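Local coordinates for protein hydrogen peroxide-inducible genes activator (Corynebacterium glutamicum, PDB 6G1D) that senses hydrogen peroxide as a LysR-type transcription factor and probably activates peroxide-inducible genes, at residues 164-169 against 283-288; 101-106 against 149-154; 120-125 against 300-305. The protein carries 1 engineered substitution. All coordinates share one frame; numbering follows the deposited sequence. Where two conformers were deposited one is given.

Contact 1 of 3, residues 164-169 against 283-288; sequences MKEIPL and GLVYRS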
loop_
_atom_site.group_PDB
_atom_site.type_symbol
_atom_site.label_atom_id
_atom_site.label_comp_id
_atom_site.label_asym_id
_atom_site.label_seq_id
_atom_site.Cartn_x
_atom_site.Cartn_y
_atom_site.Cartn_z
ATOM N N MET B 164 27.717 6.317 0.264
ATOM C CA MET B 164 27.740 5.819 1.640
ATOM C C MET B 164 29.125 5.357 2.051
ATOM O O MET B 164 29.904 4.934 1.219
ATOM C CB MET B 164 26.751 4.657 1.793
ATOM C CG MET B 164 25.316 4.989 1.434
ATOM S SD MET B 164 24.619 6.366 2.306
ATOM C CE MET B 164 22.951 6.322 1.658
ATOM N N LYS B 165 29.437 5.476 3.342
ATOM C CA LYS B 165 30.588 4.783 3.930
ATOM C C LYS B 165 30.074 3.572 4.709
ATOM O O LYS B 165 28.973 3.585 5.225
ATOM C CB LYS B 165 31.393 5.678 4.870
ATOM C CG LYS B 165 32.149 6.812 4.178
ATOM C CD LYS B 165 33.325 7.331 4.984
ATOM C CE LYS B 165 33.531 8.853 4.871
ATOM N NZ LYS B 165 34.085 9.382 6.155
ATOM N N GLU B 166 30.918 2.558 4.823
ATOM C CA GLU B 166 30.593 1.309 5.478
ATOM C C GLU B 166 31.637 1.007 6.546
ATOM O O GLU B 166 32.839 1.049 6.255
ATOM C CB GLU B 166 30.623 0.188 4.443
ATOM C CG GLU B 166 29.636 0.384 3.309
ATOM C CD GLU B 166 29.630 -0.718 2.293
ATOM O OE1 GLU B 166 30.605 -1.493 2.216
ATOM O OE2 GLU B 166 28.624 -0.801 1.576
ATOM N N ILE B 167 31.187 0.709 7.761
ATOM C CA ILE B 167 32.073 0.231 8.816
ATOM C C ILE B 167 31.761 -1.260 9.006
ATOM O O ILE B 167 30.662 -1.576 9.446
ATOM C CB ILE B 167 31.858 0.963 10.160
ATOM C CG1 ILE B 167 32.009 2.472 9.999
ATOM C CG2 ILE B 167 32.913 0.495 11.160
ATOM C CD1 ILE B 167 31.564 3.265 11.218
ATOM N N PRO B 168 32.699 -2.159 8.657
ATOM C CA PRO B 168 32.456 -3.584 8.891
ATOM C C PRO B 168 32.364 -3.863 10.388
ATOM O O PRO B 168 33.191 -3.329 11.171
ATOM C CB PRO B 168 33.726 -4.272 8.326
ATOM C CG PRO B 168 34.481 -3.238 7.578
ATOM C CD PRO B 168 34.025 -1.915 8.055
ATOM N N LEU B 169 31.370 -4.638 10.799
ATOM C CA LEU B 169 31.191 -4.937 12.237
ATOM C C LEU B 169 31.634 -6.351 12.555
ATOM O O LEU B 169 32.543 -6.550 13.355
ATOM C CB LEU B 169 29.754 -4.704 12.669
ATOM C CG LEU B 169 29.229 -3.267 12.469
ATOM C CD1 LEU B 169 27.780 -3.186 12.841
ATOM C CD2 LEU B 169 30.042 -2.308 13.328
ATOM N N GLY B 283 27.387 -4.668 8.843
ATOM C CA GLY B 283 28.124 -3.409 8.826
ATOM C C GLY B 283 27.239 -2.233 9.191
ATOM O O GLY B 283 25.988 -2.320 9.181
ATOM N N LEU B 284 27.892 -1.119 9.483
ATOM C CA LEU B 284 27.211 0.114 9.805
ATOM C C LEU B 284 27.388 1.046 8.605
ATOM O O LEU B 284 28.509 1.283 8.168
ATOM C CB LEU B 284 27.813 0.714 11.086
ATOM C CG LEU B 284 26.989 1.810 11.707
ATOM C CD1 LEU B 284 25.590 1.330 12.086
ATOM C CD2 LEU B 284 27.692 2.362 12.953
ATOM N N VAL B 285 26.288 1.520 8.059
ATOM C CA VAL B 285 26.314 2.318 6.836
ATOM C C VAL B 285 25.865 3.733 7.182
ATOM O O VAL B 285 24.881 3.905 7.918
ATOM C CB VAL B 285 25.401 1.685 5.744
ATOM C CG1 VAL B 285 25.457 2.486 4.451
ATOM C CG2 VAL B 285 25.829 0.274 5.452
ATOM N N TYR B 286 26.579 4.731 6.645
ATOM C CA TYR B 286 26.189 6.135 6.784
ATOM C C TYR B 286 26.606 7.014 5.595
ATOM O O TYR B 286 27.405 6.602 4.767
ATOM C CB TYR B 286 26.769 6.693 8.068
ATOM C CG TYR B 286 28.286 6.797 8.108
ATOM C CD1 TYR B 286 29.059 5.775 8.621
ATOM C CD2 TYR B 286 28.933 7.948 7.696
ATOM C CE1 TYR B 286 30.439 5.861 8.665
ATOM C CE2 TYR B 286 30.306 8.072 7.773
ATOM C CZ TYR B 286 31.057 7.028 8.254
ATOM O OH TYR B 286 32.424 7.169 8.287
ATOM N N ARG B 287 26.054 8.223 5.520
ATOM C CA ARG B 287 26.337 9.152 4.396
ATOM C C ARG B 287 27.787 9.600 4.444
ATOM O O ARG B 287 28.242 10.061 5.485
ATOM C CB ARG B 287 25.474 10.394 4.473
ATOM C CG ARG B 287 23.993 10.153 4.260
ATOM C CD ARG B 287 23.209 11.466 4.389
ATOM N NE ARG B 287 23.237 12.043 5.727
ATOM C CZ ARG B 287 22.552 11.593 6.792
ATOM N NH1 ARG B 287 21.710 10.544 6.683
ATOM N NH2 ARG B 287 22.685 12.210 7.969
ATOM N N SER B 288 28.525 9.458 3.341
ATOM C CA SER B 288 29.942 9.841 3.321
ATOM C C SER B 288 30.163 11.355 3.507
ATOM O O SER B 288 31.249 11.782 3.883
ATOM C CB SER B 288 30.618 9.331 2.033
ATOM O OG SER B 288 29.968 9.860 0.889
#
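Gly283 CA lies against Leu169 CG (3.8 Å) and pairs with Pro168 at a non-hydrogen-bonded position, where strand 267-287 runs antiparallel along 164-169. At Leu284 the backbone bonds Ile167 in both directions, Ile167 N to Leu284 O and Leu284 N to Ile167 O each spanning 2.8 Å. Val285 turns to the other face with Glu166; its CG1 reaches Met164 CB (3.7 Å), the two side chains crossing at about a right angle. Glu166 sends OE2 to Ser159 instead. Tyr286, back on the Leu284 face, exchanges a second pair of backbone bonds with Lys165. Its CG sits between backbone N and carbonyl carbon (chi1 66°), which brings the ring across the neighbouring strand. Lys165 CB makes a CH-pi contact over one ring face, 3.9 Å from the Tyr286 ring centroid, while Ile167 CD1 meets the edge at CE1; the bond from Lys165 NZ to Tyr286 OH is weak. Arg287 diverges from Met164, and its NH1 bonds the carbonyls of Leu145 and Ile150. Ser288 CB closes on Lys165 CG (3.6 Å). Such pairing of two strands, with helix 293-316 over the Tyr286 face, belongs to the alpha/beta sheet of a LysR-type regulatory domain.

Contact 2 of 3, residues 101-106 against 149-154; sequences PLTVGI and AIDVAM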
loop_
_atom_site.group_PDB
_atom_site.type_symbol
_atom_site.label_atom_id
_atom_site.label_comp_id
_atom_site.label_asym_id
_atom_site.label_seq_id
_atom_site.Cartn_x
_atom_site.Cartn_y
_atom_site.Cartn_z
ATOM N N PRO B 101 19.949 12.802 20.246
ATOM C CA PRO B 101 19.286 11.888 19.324
ATOM C C PRO B 101 20.252 11.186 18.394
ATOM O O PRO B 101 21.206 11.777 17.924
ATOM C CB PRO B 101 18.368 12.805 18.502
ATOM C CG PRO B 101 18.111 13.964 19.371
ATOM C CD PRO B 101 19.351 14.144 20.192
ATOM N N LEU B 102 20.000 9.907 18.176
ATOM C CA LEU B 102 20.642 9.139 17.132
ATOM C C LEU B 102 19.554 8.216 16.629
ATOM O O LEU B 102 19.023 7.434 17.396
ATOM C CB LEU B 102 21.808 8.329 17.697
ATOM C CG LEU B 102 22.599 7.483 16.693
ATOM C CD1 LEU B 102 23.367 8.383 15.727
ATOM C CD2 LEU B 102 23.522 6.516 17.415
ATOM N N THR B 103 19.235 8.301 15.351
ATOM C CA THR B 103 18.266 7.416 14.756
ATOM C C THR B 103 19.018 6.322 14.019
ATOM O O THR B 103 19.797 6.592 13.091
ATOM C CB THR B 103 17.334 8.199 13.838
ATOM O OG1 THR B 103 16.710 9.199 14.623
ATOM C CG2 THR B 103 16.233 7.256 13.251
ATOM N N VAL B 104 18.765 5.077 14.421
ATOM C CA VAL B 104 19.466 3.916 13.899
ATOM C C VAL B 104 18.463 3.049 13.136
ATOM O O VAL B 104 17.449 2.635 13.672
ATOM C CB VAL B 104 20.089 3.115 15.059
ATOM C CG1 VAL B 104 20.863 1.928 14.543
ATOM C CG2 VAL B 104 21.050 4.003 15.858
ATOM N N GLY B 105 18.747 2.818 11.865
ATOM C CA GLY B 105 17.980 1.890 11.045
ATOM C C GLY B 105 18.605 0.514 11.230
ATOM O O GLY B 105 19.829 0.395 11.278
ATOM N N ILE B 106 17.769 -0.521 11.356
ATOM C CA ILE B 106 18.286 -1.886 11.442
ATOM C C ILE B 106 17.394 -2.828 10.657
ATOM O O ILE B 106 16.180 -2.733 10.754
ATOM C CB ILE B 106 18.354 -2.401 12.886
ATOM C CG1 ILE B 106 18.987 -1.375 13.831
ATOM C CG2 ILE B 106 19.108 -3.722 12.945
ATOM C CD1 ILE B 106 18.985 -1.777 15.312
ATOM N N ALA B 149 16.596 10.872 7.073
ATOM C CA ALA B 149 15.576 10.499 8.059
ATOM C C ALA B 149 16.104 9.523 9.094
ATOM O O ALA B 149 15.494 9.379 10.133
ATOM C CB ALA B 149 14.338 9.915 7.377
ATOM N N ILE B 150 17.186 8.814 8.771
ATOM C CA ILE B 150 17.992 8.111 9.770
ATOM C C ILE B 150 19.444 8.528 9.620
ATOM O O ILE B 150 19.854 9.002 8.560
ATOM C CB ILE B 150 17.854 6.575 9.693
ATOM C CG1 ILE B 150 18.529 6.017 8.442
ATOM C CG2 ILE B 150 16.382 6.161 9.739
ATOM C CD1 ILE B 150 18.289 4.546 8.164
ATOM N N ASP B 151 20.214 8.310 10.679
ATOM C CA ASP B 151 21.636 8.693 10.735
ATOM C C ASP B 151 22.579 7.579 10.290
ATOM O O ASP B 151 23.571 7.807 9.566
ATOM C CB ASP B 151 21.992 9.138 12.163
ATOM C CG ASP B 151 21.180 10.412 12.610
ATOM O OD1 ASP B 151 20.648 10.358 13.754
ATOM O OD2 ASP B 151 21.121 11.510 11.928
ATOM N N VAL B 152 22.281 6.364 10.744
ATOM C CA VAL B 152 23.091 5.199 10.405
ATOM C C VAL B 152 22.153 4.014 10.156
ATOM O O VAL B 152 21.025 4.011 10.637
ATOM C CB VAL B 152 24.100 4.828 11.507
ATOM C CG1 VAL B 152 25.151 5.874 11.647
ATOM C CG2 VAL B 152 23.421 4.593 12.838
ATOM N N ALA B 153 22.636 3.023 9.412
ATOM C CA ALA B 153 21.874 1.816 9.182
ATOM C C ALA B 153 22.761 0.595 9.392
ATOM O O ALA B 153 23.862 0.521 8.850
ATOM C CB ALA B 153 21.293 1.838 7.792
ATOM N N MET B 154 22.225 -0.372 10.079
ATOM C CA MET B 154 22.893 -1.607 10.295
ATOM C C MET B 154 22.312 -2.639 9.336
ATOM O O MET B 154 21.201 -2.974 9.443
ATOM C CB MET B 154 22.717 -2.021 11.736
ATOM C CG MET B 154 23.430 -3.279 12.130
ATOM S SD MET B 154 23.195 -3.727 13.851
ATOM C CE MET B 154 23.526 -5.405 13.739
#
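The Asp151 carboxylate is the flat group here, and its OD1 takes the backbone N-H of Thr103 from the anti side, 23° out of the carboxylate plane. This bond is almost straight, 3.0 Å from Thr103 N to Asp151 OD1 with 176° at the hydrogen. Around the same oxygen lie Leu102 CA and, more loosely, Leu102 CD1, a methyl that also touches Asp151 CB. Asp151 CG stands anti to the carbonyl carbon (chi1 -62°), which turns the carboxylate toward the opposing strand. In return Asp151 N donates to Thr103 O at 3.0 Å; Val152 N adds a weak bond to that carbonyl. Beyond this start the strands run parallel: Gly105 N binds Val152 O and Gly105 O accepts Met154 N, both at 2.8 Å.

The two faces differ. On one, Thr103 CG2 meets Ile150 CG2 at 3.7 Å with the side chains at about a right angle, and Ile150 CD1 comes within 3.9 Å of Gly105 CA. On the other, Val104, Val152, Ile106 and Met154 pack side by side, with Ile106 CG2 to Met154 CB at 4.2 Å, beneath helices 111-125 and 293-316. Thr103 also packs on Val231 of a second subunit. Strand 100-106 is central to the parallel part of the sheet, since it also bonds strand 129-135 along its other edge.

Chemically, the aspartate side chain does the work of a backbone acceptor just before the regular strand begins: together with its own N-H it grips both backbone polar atoms of Thr103. OD2 makes a long, weak ion pair with Arg292, which together with the N-H of Thr103 probably helps to stabilise the negative charge.

Contact 3 of 3, residues 120-125 against 300-305; sequences SIVDEE and ALILQR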
loop_
_atom_site.group_PDB
_atom_site.type_symbol
_atom_site.label_atom_id
_atom_site.label_comp_id
_atom_site.label_asym_id
_atom_site.label_seq_id
_atom_site.Cartn_x
_atom_site.Cartn_y
_atom_site.Cartn_z
ATOM N N SER B 120 21.113 -1.860 26.392
ATOM C CA SER B 120 21.603 -1.944 27.766
ATOM C C SER B 120 22.988 -1.272 27.912
ATOM O O SER B 120 23.216 -0.551 28.879
ATOM C CB SER B 120 21.649 -3.415 28.238
ATOM O OG SER B 120 22.192 -3.490 29.527
ATOM N N ILE B 121 23.882 -1.482 26.946
ATOM C CA ILE B 121 25.172 -0.803 26.921
ATOM C C ILE B 121 25.014 0.717 26.842
ATOM O O ILE B 121 25.685 1.481 27.541
ATOM C CB ILE B 121 26.023 -1.264 25.723
ATOM C CG1 ILE B 121 26.501 -2.695 25.974
ATOM C CG2 ILE B 121 27.230 -0.355 25.511
ATOM C CD1 ILE B 121 27.091 -3.357 24.764
ATOM N N VAL B 122 24.130 1.148 25.964
ATOM C CA VAL B 122 23.852 2.552 25.761
ATOM C C VAL B 122 23.265 3.156 27.024
ATOM O O VAL B 122 23.677 4.220 27.428
ATOM C CB VAL B 122 22.910 2.749 24.536
ATOM C CG1 VAL B 122 22.119 4.053 24.590
ATOM C CG2 VAL B 122 23.741 2.608 23.262
ATOM N N ASP B 123 22.285 2.511 27.630
ATOM C CA ASP B 123 21.641 3.018 28.843
ATOM C C ASP B 123 22.661 3.232 29.985
ATOM O O ASP B 123 22.621 4.270 30.663
ATOM C CB ASP B 123 20.510 2.073 29.292
ATOM C CG ASP B 123 19.918 2.455 30.647
ATOM O OD1 ASP B 123 19.211 3.483 30.769
ATOM O OD2 ASP B 123 20.158 1.716 31.609
ATOM N N GLU B 124 23.587 2.282 30.158
ATOM C CA GLU B 124 24.600 2.360 31.194
ATOM C C GLU B 124 25.782 3.289 30.852
ATOM O O GLU B 124 26.186 4.074 31.690
ATOM C CB GLU B 124 25.082 0.943 31.573
ATOM C CG GLU B 124 26.079 0.874 32.714
ATOM C CD GLU B 124 26.307 -0.534 33.267
ATOM O OE1 GLU B 124 26.403 -0.635 34.500
ATOM O OE2 GLU B 124 26.386 -1.520 32.494
ATOM N N GLU B 125 26.305 3.233 29.627
ATOM C CA GLU B 125 27.565 3.913 29.278
ATOM C C GLU B 125 27.436 5.216 28.494
ATOM O O GLU B 125 28.379 5.988 28.427
ATOM C CB GLU B 125 28.484 2.971 28.508
ATOM C CG GLU B 125 28.852 1.747 29.321
ATOM C CD GLU B 125 29.674 0.716 28.580
ATOM O OE1 GLU B 125 30.353 1.041 27.599
ATOM O OE2 GLU B 125 29.696 -0.431 29.039
ATOM N N ALA B 300 29.821 1.857 16.370
ATOM C CA ALA B 300 30.207 0.551 15.827
ATOM C C ALA B 300 30.796 -0.359 16.899
ATOM O O ALA B 300 30.497 -1.575 16.921
ATOM C CB ALA B 300 31.207 0.701 14.698
ATOM N N LEU B 301 31.654 0.192 17.765
ATOM C CA LEU B 301 32.235 -0.605 18.840
ATOM C C LEU B 301 31.151 -1.179 19.770
ATOM O O LEU B 301 31.264 -2.328 20.231
ATOM C CB LEU B 301 33.264 0.209 19.648
ATOM C CG LEU B 301 34.557 0.667 18.965
ATOM C CD1 LEU B 301 35.341 1.509 19.992
ATOM C CD2 LEU B 301 35.383 -0.530 18.452
ATOM N N ILE B 302 30.112 -0.395 20.044
ATOM C CA ILE B 302 28.975 -0.833 20.835
ATOM C C ILE B 302 28.269 -2.000 20.180
ATOM O O ILE B 302 27.946 -2.991 20.835
ATOM C CB ILE B 302 27.959 0.313 21.090
ATOM C CG1 ILE B 302 28.601 1.409 21.936
ATOM C CG2 ILE B 302 26.704 -0.201 21.791
ATOM C CD1 ILE B 302 27.749 2.642 22.121
ATOM N N LEU B 303 28.023 -1.881 18.886
ATOM C CA LEU B 303 27.385 -2.950 18.136
ATOM C C LEU B 303 28.247 -4.225 18.098
ATOM O O LEU B 303 27.690 -5.308 18.164
ATOM C CB LEU B 303 27.016 -2.488 16.727
ATOM C CG LEU B 303 25.948 -1.397 16.680
ATOM C CD1 LEU B 303 25.792 -0.874 15.244
ATOM C CD2 LEU B 303 24.624 -1.921 17.216
ATOM N N GLN B 304 29.566 -4.102 17.972
ATOM C CA GLN B 304 30.426 -5.277 18.014
ATOM C C GLN B 304 30.377 -5.970 19.372
ATOM O O GLN B 304 30.365 -7.232 19.447
ATOM C CB GLN B 304 31.855 -4.923 17.661
ATOM C CG GLN B 304 32.012 -4.492 16.186
ATOM C CD GLN B 304 33.410 -3.981 15.920
ATOM O OE1 GLN B 304 33.959 -3.182 16.709
ATOM N NE2 GLN B 304 34.007 -4.456 14.842
ATOM N N ARG B 305 30.311 -5.168 20.447
ATOM C CA ARG B 305 30.169 -5.730 21.783
ATOM C C ARG B 305 28.794 -6.372 21.969
ATOM O O ARG B 305 28.688 -7.465 22.520
ATOM C CB ARG B 305 30.448 -4.671 22.874
ATOM C CG ARG B 305 31.886 -4.199 22.944
ATOM C CD ARG B 305 32.033 -2.946 23.803
ATOM N NE ARG B 305 31.410 -3.124 25.121
ATOM C CZ ARG B 305 30.980 -2.136 25.910
ATOM N NH1 ARG B 305 31.089 -0.848 25.559
ATOM N NH2 ARG B 305 30.414 -2.426 27.079
#
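Ile121 loses the most surface to the other helix, followed by Arg305 and Ile302, and these three side chains carry the crossing of helices 111-125 and 293-316. Ile121 CG2 touches Ile302 CG2 at 3.8 Å as the two branched chains slide past each other in opposite directions. Both CG2 methyls stand anti to their own backbone N, and this aims them at one another across the gap. Val122 CG2 extends the apolar patch to Ile302 CD1 (4.2 Å), meeting it at about a right angle, and Met118, one turn earlier, together with Leu98 and Tyr126 packs against Ile302 as well.

Arg305 runs obliquely over Ile121. Its guanidinium has Ile121 CD1 4.0 Å above one face, offset toward the rim, and Ile121 CG2 lies 3.9 Å from Arg305 NH1. A bend at chi3 (52°) brings the far end of the side chain to Glu125, which reaches back from the opposite direction with an extended chain. The grip is end-on and two-pronged: Arg305 NH1 to Glu125 OE1 and Arg305 NH2 to Glu125 OE2 are each 2.9 Å. Each oxygen is met on its syn side, and the two planes are tilted 15° apart; the oxygens lie in the guanidinium plane, while the nitrogens stand 24° out of the carboxylate plane.

The segment axes stay 10.7 Å apart at closest approach, so side chains rather than backbones bridge the helices. A buried aliphatic patch is flanked by an exposed salt bridge; the bidentate pairing fixes the rotation of the guanidinium, and the isoleucine over its face probably shields one side of the ion pair from water.

Contacts 1 and 2 are stitches of one mixed sheet, and strand 267-287 joins them: Val285 N lies 2.7 Å from Ala153 O. Contact 2 is buried among the parallel strands, whereas contact 1 is antiparallel and only partly buried, with an exposed lysine and a partly exposed glutamate on it. Contact 3 differs in kind. It depends on side chains between two helices, combining a buried apolar part with an exposed salt bridge at its border, where the other two rest mainly on backbone hydrogen bonds. Helix 293-316 ties it to the sheet, its Gln304 NE2 lying 3.0 Å from Leu169 O, while Leu303 packs on Leu169, Leu284 and Met154.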